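Local coordinates for CEP104 (Gallus gallus, PDB 5JO8), which is a centriolar protein whose TOG domain, an array of paired helices, probably binds tubulin or microtubules, at residues A[66-71]-A[81-86]; A[98-103]-A[147-152]. All blocks are in the same frame, centred on the assembly; numbering follows the deposited sequence. Where two conformers were deposited one is given.

Contact 1 of 2, residues A[66-71]-A[81-86]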
loop_
_atom_site.group_PDB
_atom_site.type_symbol
_atom_site.label_atom_id
_atom_site.label_comp_id
_atom_site.label_asym_id
_atom_site.label_seq_id
_atom_site.Cartn_x
_atom_site.Cartn_y
_atom_site.Cartn_z
ATOM N N LYS A 66 15.442 -16.972 2.471
ATOM C CA LYS A 66 15.875 -18.315 2.839
ATOM C C LYS A 66 16.012 -18.514 4.358
ATOM O O LYS A 66 15.560 -19.532 4.901
ATOM C CB LYS A 66 17.195 -18.652 2.153
ATOM C CG LYS A 66 17.714 -20.039 2.495
ATOM C CD LYS A 66 18.887 -20.390 1.603
ATOM C CE LYS A 66 19.512 -21.714 2.000
ATOM N NZ LYS A 66 18.586 -22.850 1.781
ATOM N N LYS A 67 16.631 -17.556 5.042
ATOM C CA LYS A 67 16.849 -17.683 6.488
ATOM C C LYS A 67 15.511 -17.783 7.233
ATOM O O LYS A 67 15.333 -18.637 8.107
ATOM C CB LYS A 67 17.683 -16.510 7.015
ATOM C CG LYS A 67 18.000 -16.575 8.516
ATOM C CD LYS A 67 18.975 -17.693 8.822
ATOM C CE LYS A 67 19.283 -17.766 10.312
ATOM N NZ LYS A 67 19.882 -16.499 10.819
ATOM N N LEU A 68 14.561 -16.915 6.897
ATOM C CA LEU A 68 13.250 -16.984 7.538
ATOM C C LEU A 68 12.480 -18.260 7.199
ATOM O O LEU A 68 11.884 -18.859 8.095
ATOM C CB LEU A 68 12.410 -15.751 7.206
ATOM C CG LEU A 68 12.597 -14.567 8.160
ATOM C CD1 LEU A 68 13.966 -13.935 7.975
ATOM C CD2 LEU A 68 11.496 -13.521 7.952
ATOM N N MET A 69 12.498 -18.680 5.927
ATOM C CA MET A 69 11.775 -19.879 5.501
ATOM C C MET A 69 12.283 -21.135 6.213
ATOM O O MET A 69 11.522 -22.071 6.462
ATOM C CB MET A 69 11.866 -20.076 3.978
ATOM C CG MET A 69 10.923 -19.172 3.176
ATOM S SD MET A 69 9.189 -19.566 3.468
ATOM C CE MET A 69 9.079 -21.184 2.695
ATOM N N GLU A 70 13.562 -21.144 6.555
ATOM C CA GLU A 70 14.169 -22.341 7.129
ATOM C C GLU A 70 14.196 -22.351 8.658
ATOM O O GLU A 70 14.694 -23.299 9.263
ATOM C CB GLU A 70 15.556 -22.577 6.526
ATOM C CG GLU A 70 15.465 -22.915 5.043
ATOM C CD GLU A 70 16.813 -23.147 4.380
ATOM O OE1 GLU A 70 17.859 -22.905 5.026
ATOM O OE2 GLU A 70 16.814 -23.575 3.204
ATOM N N MET A 71 13.639 -21.316 9.290
ATOM C CA MET A 71 13.554 -21.297 10.752
ATOM C C MET A 71 12.634 -22.403 11.248
ATOM O O MET A 71 11.481 -22.504 10.826
ATOM C CB MET A 71 13.037 -19.947 11.257
ATOM C CG MET A 71 13.929 -18.775 10.936
ATOM S SD MET A 71 15.595 -18.960 11.573
ATOM C CE MET A 71 15.269 -19.203 13.319
ATOM N N ARG A 81 10.072 -13.176 16.303
ATOM C CA ARG A 81 9.566 -11.804 16.176
ATOM C C ARG A 81 10.677 -10.849 15.775
ATOM O O ARG A 81 10.503 -10.037 14.875
ATOM C CB ARG A 81 8.975 -11.300 17.497
ATOM C CG ARG A 81 7.550 -11.706 17.802
ATOM C CD ARG A 81 7.060 -11.031 19.099
ATOM N NE ARG A 81 7.717 -11.529 20.316
ATOM C CZ ARG A 81 7.297 -12.572 21.032
ATOM N NH1 ARG A 81 6.224 -13.257 20.655
ATOM N NH2 ARG A 81 7.959 -12.944 22.123
ATOM N N ASN A 82 11.812 -10.924 16.461
ATOM C CA ASN A 82 12.935 -10.046 16.149
ATOM C C ASN A 82 13.393 -10.238 14.708
ATOM O O ASN A 82 13.764 -9.281 14.029
ATOM C CB ASN A 82 14.100 -10.290 17.109
ATOM C CG ASN A 82 13.774 -9.889 18.522
ATOM O OD1 ASN A 82 12.880 -9.073 18.756
ATOM N ND2 ASN A 82 14.498 -10.456 19.478
ATOM N N MET A 83 13.373 -11.479 14.246
ATOM C CA MET A 83 13.765 -11.761 12.877
ATOM C C MET A 83 12.782 -11.150 11.885
ATOM O O MET A 83 13.197 -10.610 10.862
ATOM C CB MET A 83 13.874 -13.261 12.655
ATOM C CG MET A 83 14.477 -13.615 11.325
ATOM S SD MET A 83 14.812 -15.380 11.212
ATOM C CE MET A 83 15.904 -15.607 12.611
ATOM N N LEU A 84 11.489 -11.247 12.183
ATOM C CA LEU A 84 10.475 -10.625 11.339
ATOM C C LEU A 84 10.709 -9.128 11.300
ATOM O O LEU A 84 10.654 -8.516 10.233
ATOM C CB LEU A 84 9.063 -10.916 11.856
ATOM C CG LEU A 84 7.909 -10.231 11.105
ATOM C CD1 LEU A 84 6.659 -11.068 11.189
ATOM C CD2 LEU A 84 7.620 -8.810 11.605
ATOM N N ARG A 85 10.917 -8.515 12.460
ATOM C CA ARG A 85 11.075 -7.073 12.489
ATOM C C ARG A 85 12.310 -6.640 11.704
ATOM O O ARG A 85 12.275 -5.650 10.973
ATOM C CB ARG A 85 11.132 -6.570 13.933
ATOM C CG ARG A 85 9.924 -6.975 14.767
ATOM C CD ARG A 85 8.664 -6.253 14.331
ATOM N NE ARG A 85 7.510 -6.534 15.194
ATOM C CZ ARG A 85 7.005 -5.685 16.083
ATOM N NH1 ARG A 85 7.545 -4.483 16.245
ATOM N NH2 ARG A 85 5.954 -6.036 16.811
ATOM N N ALA A 86 13.392 -7.395 11.817
ATOM C CA ALA A 86 14.606 -7.071 11.086
ATOM C C ALA A 86 14.399 -7.244 9.577
ATOM O O ALA A 86 14.910 -6.458 8.775
ATOM C CB ALA A 86 15.769 -7.932 11.573
#

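Contact 2 of 2, residues A[98-103]-A[147-152]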
loop_
_atom_site.group_PDB
_atom_site.type_symbol
_atom_site.label_atom_id
_atom_site.label_comp_id
_atom_site.label_asym_id
_atom_site.label_seq_id
_atom_site.Cartn_x
_atom_site.Cartn_y
_atom_site.Cartn_z
ATOM N N ILE A 98 15.359 1.286 -7.114
ATOM C CA ILE A 98 15.167 1.644 -8.512
ATOM C C ILE A 98 15.297 0.419 -9.412
ATOM O O ILE A 98 14.764 0.401 -10.520
ATOM C CB ILE A 98 16.146 2.765 -8.915
ATOM C CG1 ILE A 98 15.693 3.461 -10.197
ATOM C CG2 ILE A 98 17.557 2.220 -9.063
ATOM C CD1 ILE A 98 16.425 4.766 -10.458
ATOM N N VAL A 99 15.997 -0.607 -8.928
ATOM C CA VAL A 99 16.237 -1.817 -9.710
ATOM C C VAL A 99 15.143 -2.859 -9.503
ATOM O O VAL A 99 14.886 -3.293 -8.380
ATOM C CB VAL A 99 17.636 -2.404 -9.440
ATOM C CG1 VAL A 99 17.813 -3.710 -10.188
ATOM C CG2 VAL A 99 18.710 -1.403 -9.820
ATOM N N SER A 100 14.510 -3.273 -10.594
ATOM C CA SER A 100 13.343 -4.142 -10.533
ATOM C C SER A 100 13.608 -5.466 -9.806
ATOM O O SER A 100 12.794 -5.899 -8.989
ATOM C CB SER A 100 12.793 -4.380 -11.949
ATOM O OG SER A 100 11.771 -5.368 -11.966
ATOM N N SER A 101 14.748 -6.095 -10.068
ATOM C CA SER A 101 15.028 -7.386 -9.436
ATOM C C SER A 101 15.106 -7.232 -7.920
ATOM O O SER A 101 14.665 -8.115 -7.176
ATOM C CB SER A 101 16.308 -8.027 -9.984
ATOM O OG SER A 101 17.443 -7.273 -9.619
ATOM N N VAL A 102 15.643 -6.108 -7.461
ATOM C CA VAL A 102 15.737 -5.860 -6.014
ATOM C C VAL A 102 14.348 -5.600 -5.437
ATOM O O VAL A 102 13.980 -6.147 -4.392
ATOM C CB VAL A 102 16.690 -4.706 -5.692
ATOM C CG1 VAL A 102 16.783 -4.500 -4.185
ATOM C CG2 VAL A 102 18.069 -4.978 -6.279
ATOM N N PHE A 103 13.580 -4.753 -6.110
ATOM C CA PHE A 103 12.213 -4.452 -5.700
ATOM C C PHE A 103 11.383 -5.744 -5.634
ATOM O O PHE A 103 10.662 -5.983 -4.657
ATOM C CB PHE A 103 11.595 -3.444 -6.686
ATOM C CG PHE A 103 10.177 -3.062 -6.371
ATOM C CD1 PHE A 103 9.879 -2.264 -5.278
ATOM C CD2 PHE A 103 9.139 -3.473 -7.198
ATOM C CE1 PHE A 103 8.571 -1.906 -4.992
ATOM C CE2 PHE A 103 7.828 -3.117 -6.911
ATOM C CZ PHE A 103 7.543 -2.327 -5.819
ATOM N N SER A 147 7.262 5.655 -14.582
ATOM C CA SER A 147 7.102 4.553 -15.527
ATOM C C SER A 147 5.858 3.728 -15.222
ATOM O O SER A 147 5.700 3.203 -14.113
ATOM C CB SER A 147 8.337 3.646 -15.527
ATOM O OG SER A 147 9.465 4.317 -16.059
ATOM N N SER A 148 4.985 3.610 -16.216
ATOM C CA SER A 148 3.732 2.875 -16.073
ATOM C C SER A 148 3.931 1.441 -15.601
ATOM O O SER A 148 3.142 0.942 -14.801
ATOM C CB SER A 148 2.952 2.885 -17.392
ATOM O OG SER A 148 3.678 2.221 -18.410
ATOM N N ARG A 149 4.991 0.792 -16.073
ATOM C CA ARG A 149 5.255 -0.588 -15.703
ATOM C C ARG A 149 5.304 -0.733 -14.192
ATOM O O ARG A 149 4.662 -1.620 -13.624
ATOM C CB ARG A 149 6.582 -1.068 -16.302
ATOM C CG ARG A 149 6.821 -2.561 -16.131
ATOM C CD ARG A 149 8.301 -2.912 -16.254
ATOM N NE ARG A 149 9.099 -2.164 -15.291
ATOM C CZ ARG A 149 9.277 -2.524 -14.024
ATOM N NH1 ARG A 149 10.020 -1.772 -13.226
ATOM N NH2 ARG A 149 8.722 -3.637 -13.561
ATOM N N LEU A 150 6.048 0.157 -13.550
ATOM C CA LEU A 150 6.266 0.040 -12.112
ATOM C C LEU A 150 5.017 0.470 -11.347
ATOM O O LEU A 150 4.691 -0.126 -10.322
ATOM C CB LEU A 150 7.493 0.845 -11.668
ATOM C CG LEU A 150 8.126 0.544 -10.299
ATOM C CD1 LEU A 150 7.640 1.502 -9.239
ATOM C CD2 LEU A 150 7.870 -0.897 -9.860
ATOM N N ARG A 151 4.306 1.489 -11.835
ATOM C CA ARG A 151 3.068 1.924 -11.178
ATOM C C ARG A 151 2.081 0.772 -11.111
ATOM O O ARG A 151 1.390 0.581 -10.111
ATOM C CB ARG A 151 2.416 3.079 -11.946
ATOM C CG ARG A 151 3.205 4.358 -11.936
ATOM C CD ARG A 151 2.327 5.538 -12.336
ATOM N NE ARG A 151 1.757 5.425 -13.685
ATOM C CZ ARG A 151 2.367 5.835 -14.794
ATOM N NH1 ARG A 151 3.569 6.381 -14.726
ATOM N NH2 ARG A 151 1.768 5.705 -15.971
ATOM N N ILE A 152 2.024 0.003 -12.184
ATOM C CA ILE A 152 1.110 -1.117 -12.285
ATOM C C ILE A 152 1.548 -2.245 -11.362
ATOM O O ILE A 152 0.724 -2.827 -10.669
ATOM C CB ILE A 152 0.974 -1.595 -13.737
ATOM C CG1 ILE A 152 0.281 -0.521 -14.588
ATOM C CG2 ILE A 152 0.217 -2.919 -13.797
ATOM C CD1 ILE A 152 0.430 -0.745 -16.082
HETATM O O HOH W 1 9.273 -4.557 -10.641
#

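Contact 1 of 2, residues A[66-71]-A[81-86]
L68 and M71 close on M83 where two antiparallel helices of the TOG domain's alpha-solenoid, 54-69 and 77-94, lie side by side, at the end of the first helix and in the first turns of the second. The backbones come within 7.5 Å, measured between the CA atoms of L68 and M83, and M83 reaches across between the helices to meet L68 and M71. No hydrogen bond crosses here; the contact is made by apolar side chains and two thioether sulfurs.

The tight part gathers L68 and M71 around M83. M83 leaves its helix nearly straight, with CG anti to the backbone N (chi1 -171°), and bends only at its last torsion. L68 slides past it in the opposite direction, so that its CD1 branch rests 3.4 Å from M83 CG, tighter than usual for two carbons, and 3.6 Å from M83 SD. F41 and V40 of helix 35-41 pack against L68 and M83 respectively, which places this pair in the protein interior. M71, where helix 54-69 has run out, is packed just as closely. It folds back on itself, bent at both chi2 and chi3, and reaches toward M83 tip to tip; its CG is 3.5 Å from M83 SD, and its SD sits 3.5 Å from the terminal methyl M83 CE. L80 of helix 77-94 also touches the M71 side chain, while the carbonyl of M71 receives a hydrogen bond from K120.

K67, by contrast, marks the loose, solvent-facing margin. Although its CB points toward the opposing helix, little more than the root of its chain comes near, with CG 4.3 Å from M83 SD.

Contact 2 of 2, residues A[98-103]-A[147-152]
The parallel first turns of helices 100-121 and 148-163 meet at one rim of the alpha-solenoid through S100 with R149 and F103 with L150. Their backbones come closest at the CA atoms of S100 and L150, 8.4 Å apart. Each helix starts from an N-cap residue, V99 in one and S147 in the other, whose carbonyl accepts the first regular helical bonds: F103 N to V99 O is 3.0 Å.

Between these matching starts the side chains divide into an apolar layer and a polar one. F103 and L150 cross obliquely in the buried layer, L150 CD2 lying 3.7 Å from F103 ring atom CE2. R142 adds a cation-pi contact to the same ring, and D145 touches L150, so the loop leading into helix 148-163 shares in the packing.

The polar layer, S100 and R149, is the more open one. R149, exposed to solvent, bends at chi3 (57°) and carries its guanidinium back toward S100, yet R149 NH2 remains 3.9 Å from S100 OG, too far for a direct bond. A water bridges the two: it lies 2.9 Å from S100 OG and, in plane at the guanidinium edge, accepts a hydrogen bond of 3.1 Å from R149 NH2.

Contact 1 closes before contact 2 opens, and their centres lie 25 Å apart, with nearest atoms about 13 Å from each other. Both belong to the TOG domain and illustrate two levels of solenoid construction: contact 1 joins antiparallel helices that follow directly in sequence, contact 2 joins parallel helices with helix 125-142 between them in the sequence. Helices 77-94 and 100-121 are consecutive, and the latter ties the sites together, since M69 and L84 lean on it while V99 and V102 reach back to helix 54-69. Local hairpin packing and lateral stacking thus combine into one elongated body, a form consistent with a microtubule-binding role.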